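Local structure of thymidylate synthase 1 (Bacillus subtilis, 1BKP) at residues Val54-Thr59 and Phe261-Tyr266; Thr58-Ala63 and Lys231-Arg236; Ala179-Met184 and Asp219-Thr224. The protein probably catalyses the reductive methylation of dUMP to dTMP, with 5,10-methylenetetrahydrofolate as both methyl donor and reductant, and works as a homodimer. All coordinates share one frame; numbering follows the deposited sequence.

Contact 1 of 3, residues Val54-Thr59 and Phe261-Tyr266; sequences VPILTT and FKLINY
The side chains of Y266 and I56 come at each other from opposite directions, and their first torsions set this up. In Y266, CG lies anti to the backbone N (chi1 -174°), which carries the phenol across to the backbone of V54-T59. In I56, CG1 also lies opposite its own N (chi1 -167°), and the extended branch reaches the phenol obliquely. The hydroxyl of Y266 donates a hydrogen bond to the carbonyl of L57, with 2.7 Å between Y266 OH and L57 O. The oxygen sits at the ring edge and in the ring plane. The approach is nearly head-on, with a C=O...donor angle of 166°. I56 CD1 makes an off-centre CH-pi contact, 4.2 Å from the centroid of the Y266 ring. The same methyl meets L263 tip to tip, with I56 CD1 3.8 Å from L263 CD2. P242 adds to this apolar cluster by touching I56, L263 and Y266. T58 CG2 lies near the ring edge. The T58 hydroxyl turns to D4 and to the backbone N of F239. The contact joins the loop between strand 39-49 and helix 64-75 to strand 261-264 and the turn after it. Y266 OH also pairs with the backbone N of V62. One phenol thus satisfies two backbone groups of a loop with no regular structure, while its ring packs against an apolar cluster.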
ATOM      1  N   VAL A  54       8.383 -14.090  17.239  1.00 23.01           N
ATOM      2  CA  VAL A  54       7.355 -13.060  17.372  1.00 21.63           C
ATOM      3  C   VAL A  54       8.040 -11.697  17.192  1.00 19.25           C
ATOM      4  O   VAL A  54       9.063 -11.486  17.770  1.00 20.24           O
ATOM      5  CB  VAL A  54       6.751 -13.164  18.787  1.00 23.83           C
ATOM      6  CG1 VAL A  54       5.929 -11.953  19.107  1.00 23.92           C
ATOM      7  CG2 VAL A  54       5.789 -14.371  18.780  1.00 25.52           C
ATOM      8  N   PRO A  55       7.556 -10.829  16.269  1.00 15.59           N
ATOM      9  CA  PRO A  55       8.226  -9.550  16.139  1.00 15.06           C
ATOM     10  C   PRO A  55       7.852  -8.638  17.324  1.00 13.81           C
ATOM     11  O   PRO A  55       6.780  -8.086  17.343  1.00 15.15           O
ATOM     12  CB  PRO A  55       7.707  -8.989  14.775  1.00 13.87           C
ATOM     13  CG  PRO A  55       6.401  -9.639  14.603  1.00 13.84           C
ATOM     14  CD  PRO A  55       6.547 -11.051  15.202  1.00 13.19           C
ATOM     15  N   ILE A  56       8.730  -8.534  18.323  1.00 12.72           N
ATOM     16  CA  ILE A  56       8.437  -7.687  19.458  1.00 13.22           C
ATOM     17  C   ILE A  56       9.747  -7.165  19.962  1.00 13.29           C
ATOM     18  O   ILE A  56      10.845  -7.757  19.709  1.00 14.99           O
ATOM     19  CB  ILE A  56       7.650  -8.472  20.541  1.00 14.49           C
ATOM     20  CG1 ILE A  56       7.052  -7.528  21.600  1.00 21.97           C
ATOM     21  CG2 ILE A  56       8.511  -9.569  21.205  1.00 10.98           C
ATOM     22  CD1 ILE A  56       5.948  -8.221  22.442  1.00 26.67           C
ATOM     23  N   LEU A  57       9.702  -5.889  20.365  1.00 14.16           N
ATOM     24  CA  LEU A  57      10.939  -5.283  20.864  1.00 16.58           C
ATOM     25  C   LEU A  57      11.329  -5.833  22.230  1.00 14.91           C
ATOM     26  O   LEU A  57      10.432  -6.129  23.036  1.00 15.33           O
ATOM     27  CB  LEU A  57      10.770  -3.782  21.090  1.00 18.18           C
ATOM     28  CG  LEU A  57      10.556  -2.873  19.854  1.00 24.12           C
ATOM     29  CD1 LEU A  57      10.853  -1.399  20.301  1.00 23.26           C
ATOM     30  CD2 LEU A  57      11.485  -3.402  18.666  1.00 22.25           C
ATOM     31  N   THR A  58      12.641  -5.935  22.499  1.00 15.18           N
ATOM     32  CA  THR A  58      13.050  -6.300  23.860  1.00 15.01           C
ATOM     33  C   THR A  58      13.789  -5.109  24.549  1.00 17.56           C
ATOM     34  O   THR A  58      14.147  -5.173  25.744  1.00 18.04           O
ATOM     35  CB  THR A  58      13.869  -7.501  23.904  1.00  8.96           C
ATOM     36  OG1 THR A  58      15.130  -7.275  23.250  1.00 11.99           O
ATOM     37  CG2 THR A  58      13.055  -8.740  23.324  1.00 18.65           C
ATOM     38  N   THR A  59      14.059  -4.046  23.795  1.00 16.92           N
ATOM     39  CA  THR A  59      14.756  -2.910  24.379  1.00 20.64           C
ATOM     40  C   THR A  59      13.836  -2.033  25.247  1.00 19.09           C
ATOM     41  O   THR A  59      14.285  -1.099  25.880  1.00 19.71           O
ATOM     42  CB  THR A  59      15.528  -2.045  23.357  1.00 17.67           C
ATOM     43  OG1 THR A  59      14.578  -1.605  22.434  1.00 16.35           O
ATOM     44  CG2 THR A  59      16.683  -2.872  22.623  1.00 14.62           C
ATOM     45  N   PHE A 261      -4.411 -15.751  24.659  1.00 19.82           N
ATOM     46  CA  PHE A 261      -3.106 -15.310  24.215  1.00 19.76           C
ATOM     47  C   PHE A 261      -2.214 -15.130  25.444  1.00 22.01           C
ATOM     48  O   PHE A 261      -2.617 -14.482  26.356  1.00 25.12           O
ATOM     49  CB  PHE A 261      -3.274 -13.916  23.570  1.00 17.90           C
ATOM     50  CG  PHE A 261      -4.144 -13.921  22.322  1.00 15.43           C
ATOM     51  CD1 PHE A 261      -3.606 -14.270  21.099  1.00 16.54           C
ATOM     52  CD2 PHE A 261      -5.458 -13.626  22.409  1.00 16.57           C
ATOM     53  CE1 PHE A 261      -4.414 -14.331  19.949  1.00 17.26           C
ATOM     54  CE2 PHE A 261      -6.320 -13.661  21.263  1.00 17.92           C
ATOM     55  CZ  PHE A 261      -5.759 -14.038  19.994  1.00 17.51           C
ATOM     56  N   LYS A 262      -0.985 -15.595  25.426  1.00 23.78           N
ATOM     57  CA  LYS A 262      -0.133 -15.376  26.572  1.00 26.19           C
ATOM     58  C   LYS A 262       1.282 -15.345  25.995  1.00 25.25           C
ATOM     59  O   LYS A 262       1.605 -16.166  25.148  1.00 25.11           O
ATOM     60  CB  LYS A 262      -0.342 -16.560  27.581  1.00 37.19           C
ATOM     61  CG  LYS A 262       0.888 -17.154  28.172  1.00 55.06           C
ATOM     62  CD  LYS A 262       0.525 -18.347  29.065  1.00 76.89           C
ATOM     63  CE  LYS A 262       1.541 -18.532  30.211  1.00 93.02           C
ATOM     64  NZ  LYS A 262       1.033 -19.449  31.292  1.00 97.33           N
ATOM     65  N   LEU A 263       2.067 -14.347  26.405  1.00 22.72           N
ATOM     66  CA  LEU A 263       3.438 -14.180  26.025  1.00 22.78           C
ATOM     67  C   LEU A 263       4.227 -14.823  27.078  1.00 22.61           C
ATOM     68  O   LEU A 263       4.115 -14.445  28.218  1.00 27.70           O
ATOM     69  CB  LEU A 263       3.762 -12.719  26.068  1.00 24.53           C
ATOM     70  CG  LEU A 263       4.694 -12.137  25.039  1.00 25.52           C
ATOM     71  CD1 LEU A 263       4.320 -12.698  23.622  1.00 21.48           C
ATOM     72  CD2 LEU A 263       4.596 -10.585  25.132  1.00 24.82           C
ATOM     73  N   ILE A 264       5.175 -15.645  26.715  1.00 22.97           N
ATOM     74  CA  ILE A 264       5.936 -16.379  27.676  1.00 24.67           C
ATOM     75  C   ILE A 264       7.375 -16.052  27.596  1.00 24.97           C
ATOM     76  O   ILE A 264       7.996 -16.102  26.546  1.00 25.81           O
ATOM     77  CB  ILE A 264       5.811 -17.924  27.357  1.00 28.32           C
ATOM     78  CG1 ILE A 264       4.357 -18.380  27.487  1.00 29.23           C
ATOM     79  CG2 ILE A 264       6.747 -18.764  28.204  1.00 29.89           C
ATOM     80  CD1 ILE A 264       4.113 -19.502  26.521  1.00 36.30           C
ATOM     81  N   ASN A 265       7.934 -15.810  28.763  1.00 24.98           N
ATOM     82  CA  ASN A 265       9.358 -15.501  28.902  1.00 23.18           C
ATOM     83  C   ASN A 265       9.693 -14.146  28.224  1.00 19.62           C
ATOM     84  O   ASN A 265      10.777 -13.968  27.657  1.00 21.81           O
ATOM     85  CB  ASN A 265      10.182 -16.626  28.284  1.00 36.73           C
ATOM     86  CG  ASN A 265      11.656 -16.453  28.509  1.00 69.97           C
ATOM     87  OD1 ASN A 265      12.114 -16.245  29.634  1.00 77.09           O
ATOM     88  ND2 ASN A 265      12.414 -16.481  27.420  1.00 82.85           N
ATOM     89  N   TYR A 266       8.821 -13.170  28.420  1.00 18.00           N
ATOM     90  CA  TYR A 266       9.123 -11.858  27.796  1.00 18.74           C
ATOM     91  C   TYR A 266      10.090 -11.013  28.632  1.00 20.42           C
ATOM     92  O   TYR A 266       9.657 -10.421  29.586  1.00 22.95           O
ATOM     93  CB  TYR A 266       7.828 -11.107  27.585  1.00 17.52           C
ATOM     94  CG  TYR A 266       7.962  -9.797  26.818  1.00 18.95           C
ATOM     95  CD1 TYR A 266       9.094  -9.492  26.018  1.00 18.72           C
ATOM     96  CD2 TYR A 266       6.934  -8.841  26.897  1.00 20.34           C
ATOM     97  CE1 TYR A 266       9.212  -8.272  25.298  1.00 11.47           C
ATOM     98  CE2 TYR A 266       7.026  -7.609  26.196  1.00 19.06           C
ATOM     99  CZ  TYR A 266       8.203  -7.347  25.399  1.00 16.12           C
ATOM    100  OH  TYR A 266       8.317  -6.133  24.769  1.00 16.87           O
TER

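Contact 2 of 3, residues Thr58-Ala63 and Lys231-Arg236; sequences TTKKVA and KIQMER
R236 grips the backbone of T59 side-on, with two nitrogens on one oxygen. The bond from R236 NH2 to T59 O is 2.7 Å long and almost straight, at 173°. The bond from R236 NE to T59 O is longer, 3.2 Å, and more bent. The carbonyl oxygen lies in the guanidinium plane, and the bends at chi2 and chi3 bring that edge round to it. Q233 takes the side chain of the same threonine: its NE2 donates to T59 OG1 at 2.9 Å, in the amide plane. The two side chains cross at about a right angle. K60 CG packs 3.7 Å from Q233 NE2. Water 1 links the other end of that amide to the lysine, donating to Q233 OE1 and accepting from K60 NZ. Further out, K60 NZ also reaches A185 O, and R236 NH2 binds D270 O. A methionine in place of R236 would probably leave the carbonyls of T59 and D270 without these donors and let the T59 loop shift. Hydrogen bonds to both the carbonyl and the hydroxyl of T59 thus tie the loop between strand 39-49 and helix 64-75 to the C-terminal part of helix 227-235 within the thymidylate synthase fold.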
ATOM      1  N   THR A  58      12.641  -5.935  22.499  1.00 15.18           N
ATOM      2  CA  THR A  58      13.050  -6.300  23.860  1.00 15.01           C
ATOM      3  C   THR A  58      13.789  -5.109  24.549  1.00 17.56           C
ATOM      4  O   THR A  58      14.147  -5.173  25.744  1.00 18.04           O
ATOM      5  CB  THR A  58      13.869  -7.501  23.904  1.00  8.96           C
ATOM      6  OG1 THR A  58      15.130  -7.275  23.250  1.00 11.99           O
ATOM      7  CG2 THR A  58      13.055  -8.740  23.324  1.00 18.65           C
ATOM      8  N   THR A  59      14.059  -4.046  23.795  1.00 16.92           N
ATOM      9  CA  THR A  59      14.756  -2.910  24.379  1.00 20.64           C
ATOM     10  C   THR A  59      13.836  -2.033  25.247  1.00 19.09           C
ATOM     11  O   THR A  59      14.285  -1.099  25.880  1.00 19.71           O
ATOM     12  CB  THR A  59      15.528  -2.045  23.357  1.00 17.67           C
ATOM     13  OG1 THR A  59      14.578  -1.605  22.434  1.00 16.35           O
ATOM     14  CG2 THR A  59      16.683  -2.872  22.623  1.00 14.62           C
ATOM     15  N   LYS A  60      12.533  -2.278  25.158  1.00 17.82           N
ATOM     16  CA  LYS A  60      11.545  -1.634  26.035  1.00 19.70           C
ATOM     17  C   LYS A  60      10.329  -2.553  26.006  1.00 19.62           C
ATOM     18  O   LYS A  60      10.232  -3.416  25.141  1.00 19.77           O
ATOM     19  CB  LYS A  60      11.145  -0.230  25.549  1.00 24.93           C
ATOM     20  CG  LYS A  60      10.202  -0.202  24.365  1.00 21.58           C
ATOM     21  CD  LYS A  60       9.575   1.129  24.137  1.00 19.45           C
ATOM     22  CE  LYS A  60       8.579   1.073  22.889  1.00 24.10           C
ATOM     23  NZ  LYS A  60       7.991   2.433  22.477  1.00 19.68           N
ATOM     24  N   LYS A  61       9.441  -2.464  26.997  1.00 19.26           N
ATOM     25  CA  LYS A  61       8.305  -3.351  26.992  1.00 21.64           C
ATOM     26  C   LYS A  61       7.210  -2.829  26.064  1.00 22.53           C
ATOM     27  O   LYS A  61       6.891  -1.658  26.076  1.00 26.54           O
ATOM     28  CB  LYS A  61       7.691  -3.421  28.381  1.00 26.07           C
ATOM     29  CG  LYS A  61       6.481  -4.278  28.441  1.00 27.35           C
ATOM     30  CD  LYS A  61       5.875  -4.117  29.863  1.00 41.08           C
ATOM     31  CE  LYS A  61       4.708  -5.075  30.081  1.00 56.36           C
ATOM     32  NZ  LYS A  61       5.125  -6.492  30.149  1.00 62.75           N
ATOM     33  N   VAL A  62       6.666  -3.674  25.229  1.00 18.41           N
ATOM     34  CA  VAL A  62       5.575  -3.210  24.355  1.00 17.72           C
ATOM     35  C   VAL A  62       4.288  -3.557  25.096  1.00 17.56           C
ATOM     36  O   VAL A  62       4.189  -4.654  25.685  1.00 20.72           O
ATOM     37  CB  VAL A  62       5.624  -3.960  23.000  1.00 18.28           C
ATOM     38  CG1 VAL A  62       4.336  -3.705  22.180  1.00 18.99           C
ATOM     39  CG2 VAL A  62       6.881  -3.440  22.172  1.00 18.05           C
ATOM     40  N   ALA A  63       3.247  -2.775  24.863  1.00 14.82           N
ATOM     41  CA  ALA A  63       1.985  -3.010  25.606  1.00 14.67           C
ATOM     42  C   ALA A  63       1.226  -4.097  24.860  1.00 15.16           C
ATOM     43  O   ALA A  63       0.232  -3.818  24.264  1.00 14.89           O
ATOM     44  CB  ALA A  63       1.204  -1.731  25.587  1.00 13.36           C
ATOM     45  N   LYS A 231      18.069   6.798  21.397  1.00 18.35           N
ATOM     46  CA  LYS A 231      19.525   6.582  21.382  1.00 19.84           C
ATOM     47  C   LYS A 231      19.831   5.623  22.517  1.00 20.86           C
ATOM     48  O   LYS A 231      20.690   4.774  22.370  1.00 21.64           O
ATOM     49  CB  LYS A 231      20.294   7.904  21.582  1.00 22.96           C
ATOM     50  CG  LYS A 231      20.449   8.719  20.265  1.00 26.85           C
ATOM     51  CD  LYS A 231      21.308   9.939  20.612  1.00 37.59           C
ATOM     52  CE  LYS A 231      21.278  11.016  19.551  1.00 49.59           C
ATOM     53  NZ  LYS A 231      22.275  10.736  18.505  1.00 60.64           N
ATOM     54  N   ILE A 232      19.198   5.814  23.683  1.00 21.64           N
ATOM     55  CA  ILE A 232      19.366   4.860  24.792  1.00 23.40           C
ATOM     56  C   ILE A 232      18.920   3.476  24.374  1.00 23.34           C
ATOM     57  O   ILE A 232      19.682   2.502  24.518  1.00 24.77           O
ATOM     58  CB  ILE A 232      18.517   5.269  26.040  1.00 25.17           C
ATOM     59  CG1 ILE A 232      19.156   6.471  26.718  1.00 29.21           C
ATOM     60  CG2 ILE A 232      18.346   4.049  27.089  1.00 23.69           C
ATOM     61  CD1 ILE A 232      18.157   7.013  27.783  1.00 34.45           C
ATOM     62  N   GLN A 233      17.694   3.348  23.845  1.00 25.13           N
ATOM     63  CA  GLN A 233      17.207   2.046  23.412  1.00 26.24           C
ATOM     64  C   GLN A 233      18.139   1.317  22.498  1.00 27.63           C
ATOM     65  O   GLN A 233      18.224   0.134  22.518  1.00 29.59           O
ATOM     66  CB  GLN A 233      15.912   2.173  22.619  1.00 22.72           C
ATOM     67  CG  GLN A 233      14.783   1.944  23.440  1.00 17.56           C
ATOM     68  CD  GLN A 233      13.507   2.032  22.697  1.00 15.88           C
ATOM     69  OE1 GLN A 233      12.942   3.142  22.576  1.00 20.47           O
ATOM     70  NE2 GLN A 233      12.992   0.847  22.222  1.00 15.11           N
ATOM     71  N   MET A 234      18.754   2.039  21.588  1.00 27.22           N
ATOM     72  CA  MET A 234      19.626   1.435  20.650  1.00 27.29           C
ATOM     73  C   MET A 234      20.859   0.815  21.232  1.00 25.60           C
ATOM     74  O   MET A 234      21.420  -0.042  20.596  1.00 29.61           O
ATOM     75  CB  MET A 234      19.976   2.406  19.538  1.00 29.90           C
ATOM     76  CG  MET A 234      18.812   2.457  18.517  1.00 35.82           C
ATOM     77  SD  MET A 234      19.150   3.494  17.162  1.00 41.23           S
ATOM     78  CE  MET A 234      19.684   5.092  17.900  1.00 41.40           C
ATOM     79  N   GLU A 235      21.346   1.326  22.355  1.00 21.78           N
ATOM     80  CA  GLU A 235      22.547   0.789  22.980  1.00 20.48           C
ATOM     81  C   GLU A 235      22.224  -0.285  23.985  1.00 18.99           C
ATOM     82  O   GLU A 235      23.113  -0.840  24.584  1.00 21.34           O
ATOM     83  CB  GLU A 235      23.320   1.875  23.773  1.00 21.50           C
ATOM     84  CG  GLU A 235      23.896   3.071  23.006  1.00 45.23           C
ATOM     85  CD  GLU A 235      24.357   4.263  23.963  1.00 72.26           C
ATOM     86  OE1 GLU A 235      24.592   4.087  25.206  1.00 49.27           O
ATOM     87  OE2 GLU A 235      24.495   5.403  23.448  1.00 91.90           O
ATOM     88  N   ARG A 236      20.956  -0.568  24.184  1.00 17.01           N
ATOM     89  CA  ARG A 236      20.595  -1.601  25.154  1.00 18.77           C
ATOM     90  C   ARG A 236      20.787  -3.041  24.718  1.00 23.14           C
ATOM     91  O   ARG A 236      20.869  -3.378  23.514  1.00 22.47           O
ATOM     92  CB  ARG A 236      19.136  -1.361  25.576  1.00 18.15           C
ATOM     93  CG  ARG A 236      19.053  -0.857  26.955  1.00 34.72           C
ATOM     94  CD  ARG A 236      18.218   0.348  27.170  1.00 24.08           C
ATOM     95  NE  ARG A 236      16.851   0.113  27.461  1.00 28.43           N
ATOM     96  CZ  ARG A 236      16.016   0.675  28.373  1.00 29.84           C
ATOM     97  NH1 ARG A 236      16.249   1.600  29.340  1.00 25.34           N
ATOM     98  NH2 ARG A 236      14.747   0.414  28.106  1.00 28.82           N
TER
HETATM   99  O   HOH W   1      10.587   2.764  21.262  1.00 23.32           O

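Contact 3 of 3, residues Ala179-Met184 and Asp219-Thr224; sequences ARSNDM and DCHVYT
H221 and N182 meet where two neighbouring parallel strands, 172-183 and 209-223, are joined through helix 188-206 in a beta-alpha-beta unit. The imidazole lies flat over the backbone of the first strand, with N182 O 3.6 Å above the ring plane and over its centre. Its chi1 of 54° puts CG between the backbone N and carbonyl carbon, and this folds the ring back over the neighbouring strand. S181 OG sits at the ring edge and takes a weak bond from H221 NE2 at 3.0 Å. S181, D183 and H221 share one face of the sheet; N182 and C220 are on the other. At the end of the pairing, M184 CB lies 3.7 Å from V222 CG1. Main-chain bonds follow the parallel register, among them M184 N to H221 O at 2.9 Å. R140 of the second subunit packs on S181, H221 and Y223, consistent with a dUMP site shared between subunits. D183 probably also binds the folate. The D183 and Y223 side chains cross at about a right angle, the carboxylate and ring planes 54° apart, with D183 OD2 3.7 Å from Y223 CE1 at the ring edge. Water 2 bridges the pair, donating to D183 OD1 and accepting from Y223 N at 2.9 Å.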
ATOM      1  N   ALA A 179       1.089   1.051   6.677  1.00 10.05           N
ATOM      2  CA  ALA A 179       0.706   2.226   7.447  1.00 10.05           C
ATOM      3  C   ALA A 179       1.099   3.437   6.559  1.00 11.17           C
ATOM      4  O   ALA A 179       2.246   3.551   6.096  1.00 10.18           O
ATOM      5  CB  ALA A 179       1.511   2.332   8.732  1.00  9.15           C
ATOM      6  N   ARG A 180       0.186   4.405   6.477  1.00  9.92           N
ATOM      7  CA  ARG A 180       0.469   5.620   5.718  1.00 12.73           C
ATOM      8  C   ARG A 180       1.459   6.481   6.432  1.00 13.12           C
ATOM      9  O   ARG A 180       2.234   7.234   5.853  1.00 12.91           O
ATOM     10  CB  ARG A 180      -0.868   6.423   5.570  1.00 13.82           C
ATOM     11  CG  ARG A 180      -1.612   6.714   6.821  1.00 12.46           C
ATOM     12  CD  ARG A 180      -2.607   7.803   6.556  1.00 15.82           C
ATOM     13  NE  ARG A 180      -3.346   8.120   7.779  1.00 24.76           N
ATOM     14  CZ  ARG A 180      -3.103   9.138   8.565  1.00 20.91           C
ATOM     15  NH1 ARG A 180      -2.048   9.911   8.337  1.00 14.97           N
ATOM     16  NH2 ARG A 180      -3.863   9.337   9.628  1.00 19.34           N
ATOM     17  N   SER A 181       1.450   6.321   7.751  1.00 14.55           N
ATOM     18  CA  SER A 181       2.319   7.132   8.588  1.00 15.78           C
ATOM     19  C   SER A 181       2.559   6.354   9.898  1.00 15.11           C
ATOM     20  O   SER A 181       1.691   5.589  10.262  1.00 17.21           O
ATOM     21  CB  SER A 181       1.543   8.425   8.997  1.00 14.85           C
ATOM     22  OG  SER A 181       2.488   9.166   9.690  1.00 37.70           O
ATOM     23  N   ASN A 182       3.704   6.521  10.558  1.00 13.54           N
ATOM     24  CA  ASN A 182       3.829   5.860  11.899  1.00 13.77           C
ATOM     25  C   ASN A 182       4.779   6.676  12.737  1.00 13.65           C
ATOM     26  O   ASN A 182       5.903   7.038  12.294  1.00 16.57           O
ATOM     27  CB  ASN A 182       4.484   4.486  11.732  1.00 19.44           C
ATOM     28  CG  ASN A 182       3.684   3.273  12.319  1.00 15.68           C
ATOM     29  OD1 ASN A 182       4.253   2.244  12.400  1.00 19.11           O
ATOM     30  ND2 ASN A 182       2.409   3.403  12.683  1.00 13.85           N
ATOM     31  N   ASP A 183       4.366   6.978  13.966  1.00 14.07           N
ATOM     32  CA  ASP A 183       5.262   7.625  14.943  1.00 12.41           C
ATOM     33  C   ASP A 183       6.121   6.409  15.303  1.00 12.05           C
ATOM     34  O   ASP A 183       5.598   5.427  15.910  1.00 15.57           O
ATOM     35  CB  ASP A 183       4.387   8.057  16.140  1.00 12.59           C
ATOM     36  CG  ASP A 183       5.193   8.509  17.334  1.00 15.64           C
ATOM     37  OD1 ASP A 183       6.387   8.195  17.457  1.00 15.47           O
ATOM     38  OD2 ASP A 183       4.637   9.290  18.112  1.00 26.47           O
ATOM     39  N   MET A 184       7.402   6.425  14.898  1.00  9.27           N
ATOM     40  CA  MET A 184       8.287   5.298  15.139  1.00 14.06           C
ATOM     41  C   MET A 184       8.585   4.951  16.569  1.00 17.48           C
ATOM     42  O   MET A 184       8.871   3.796  16.848  1.00 16.87           O
ATOM     43  CB  MET A 184       9.598   5.450  14.373  1.00 14.33           C
ATOM     44  CG  MET A 184       9.324   5.517  12.828  1.00 16.93           C
ATOM     45  SD  MET A 184       8.489   4.037  12.217  1.00 19.29           S
ATOM     46  CE  MET A 184       9.800   2.884  12.349  1.00 16.35           C
ATOM     47  N   ASP A 219       5.024   7.570   5.678  1.00 12.37           N
ATOM     48  CA  ASP A 219       5.829   8.642   6.317  1.00 12.05           C
ATOM     49  C   ASP A 219       6.344   8.104   7.683  1.00 14.20           C
ATOM     50  O   ASP A 219       5.573   7.912   8.591  1.00 13.08           O
ATOM     51  CB  ASP A 219       4.954   9.817   6.556  1.00 14.10           C
ATOM     52  CG  ASP A 219       5.767  11.042   6.979  1.00 29.68           C
ATOM     53  OD1 ASP A 219       6.217  11.064   8.113  1.00 29.23           O
ATOM     54  OD2 ASP A 219       6.048  11.917   6.164  1.00 34.92           O
ATOM     55  N   CYS A 220       7.641   7.872   7.783  0.50 20.95           N
ATOM     56  CA  CYS A 220       8.273   7.348   8.974  0.50 27.36           C
ATOM     57  C   CYS A 220       8.811   8.531   9.800  0.50 21.77           C
ATOM     58  O   CYS A 220       9.804   9.109   9.404  0.50 18.40           O
ATOM     59  CB  CYS A 220       9.442   6.564   8.472  0.50 33.97           C
ATOM     60  SG  CYS A 220       9.891   5.229   9.444  0.50 37.62           S
ATOM     61  N   HIS A 221       8.220   8.853  10.943  1.00 17.03           N
ATOM     62  CA  HIS A 221       8.705  10.037  11.719  1.00 17.02           C
ATOM     63  C   HIS A 221       8.962   9.847  13.169  1.00 18.38           C
ATOM     64  O   HIS A 221       8.445   8.904  13.756  1.00 16.03           O
ATOM     65  CB  HIS A 221       7.732  11.188  11.535  1.00 14.77           C
ATOM     66  CG  HIS A 221       6.301  10.838  11.876  1.00 15.80           C
ATOM     67  ND1 HIS A 221       5.786  10.952  13.139  1.00 17.02           N
ATOM     68  CD2 HIS A 221       5.265  10.431  11.100  1.00 16.32           C
ATOM     69  CE1 HIS A 221       4.499  10.654  13.147  1.00 15.25           C
ATOM     70  NE2 HIS A 221       4.153  10.329  11.913  1.00 16.15           N
ATOM     71  N   VAL A 222       9.881  10.677  13.716  1.00 19.13           N
ATOM     72  CA  VAL A 222      10.119  10.643  15.151  1.00 18.80           C
ATOM     73  C   VAL A 222      10.155  12.082  15.660  1.00 17.56           C
ATOM     74  O   VAL A 222      10.671  12.995  14.977  1.00 16.66           O
ATOM     75  CB  VAL A 222      11.377   9.893  15.614  1.00 19.69           C
ATOM     76  CG1 VAL A 222      11.496   8.527  15.092  1.00 18.82           C
ATOM     77  CG2 VAL A 222      12.584  10.628  15.374  1.00 21.68           C
ATOM     78  N   TYR A 223       9.461  12.336  16.765  1.00 17.10           N
ATOM     79  CA  TYR A 223       9.463  13.687  17.376  1.00 17.14           C
ATOM     80  C   TYR A 223      10.820  13.952  17.944  1.00 18.27           C
ATOM     81  O   TYR A 223      11.407  13.047  18.549  1.00 18.07           O
ATOM     82  CB  TYR A 223       8.400  13.847  18.427  1.00 16.25           C
ATOM     83  CG  TYR A 223       7.012  13.865  17.833  1.00 17.21           C
ATOM     84  CD1 TYR A 223       6.350  12.697  17.529  1.00 19.65           C
ATOM     85  CD2 TYR A 223       6.398  15.090  17.493  1.00 19.19           C
ATOM     86  CE1 TYR A 223       5.111  12.715  16.867  1.00 22.21           C
ATOM     87  CE2 TYR A 223       5.157  15.152  16.851  1.00 23.59           C
ATOM     88  CZ  TYR A 223       4.531  13.952  16.534  1.00 30.96           C
ATOM     89  OH  TYR A 223       3.377  14.012  15.798  1.00 36.42           O
ATOM     90  N   THR A 224      11.351  15.171  17.739  1.00 17.24           N
ATOM     91  CA  THR A 224      12.736  15.452  18.179  1.00 17.18           C
ATOM     92  C   THR A 224      13.020  15.177  19.638  1.00 17.66           C
ATOM     93  O   THR A 224      14.064  14.691  19.931  1.00 21.28           O
ATOM     94  CB  THR A 224      13.166  16.969  17.875  1.00 21.34           C
ATOM     95  OG1 THR A 224      12.170  17.836  18.465  1.00 26.56           O
ATOM     96  CG2 THR A 224      13.225  17.172  16.322  1.00 19.26           C
TER
HETATM   97  O   HOH W   2       8.301  10.073  18.064  1.00 18.48           O

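From the N terminus, the chain first reaches the loop between strand 39-49 and helix 64-75. It starts both contact 1 and contact 2, which share T58 and T59. The chain then runs to strand 172-183 and, through helix 188-206, to strand 209-223, where contact 3 closes the shortest loop. Helix 227-235 follows, and contact 2 closes there around contact 3. Strand 261-264 comes last and closes contact 1 from the same starting loop. Contact 3 is nested inside both loops. Contacts 1 and 2 touch, their centres about 13 Å apart. Contact 3 stays separate, its centre about 17 Å from that of contact 2. The first two fasten one loop to late elements; the third lies within the central sheet.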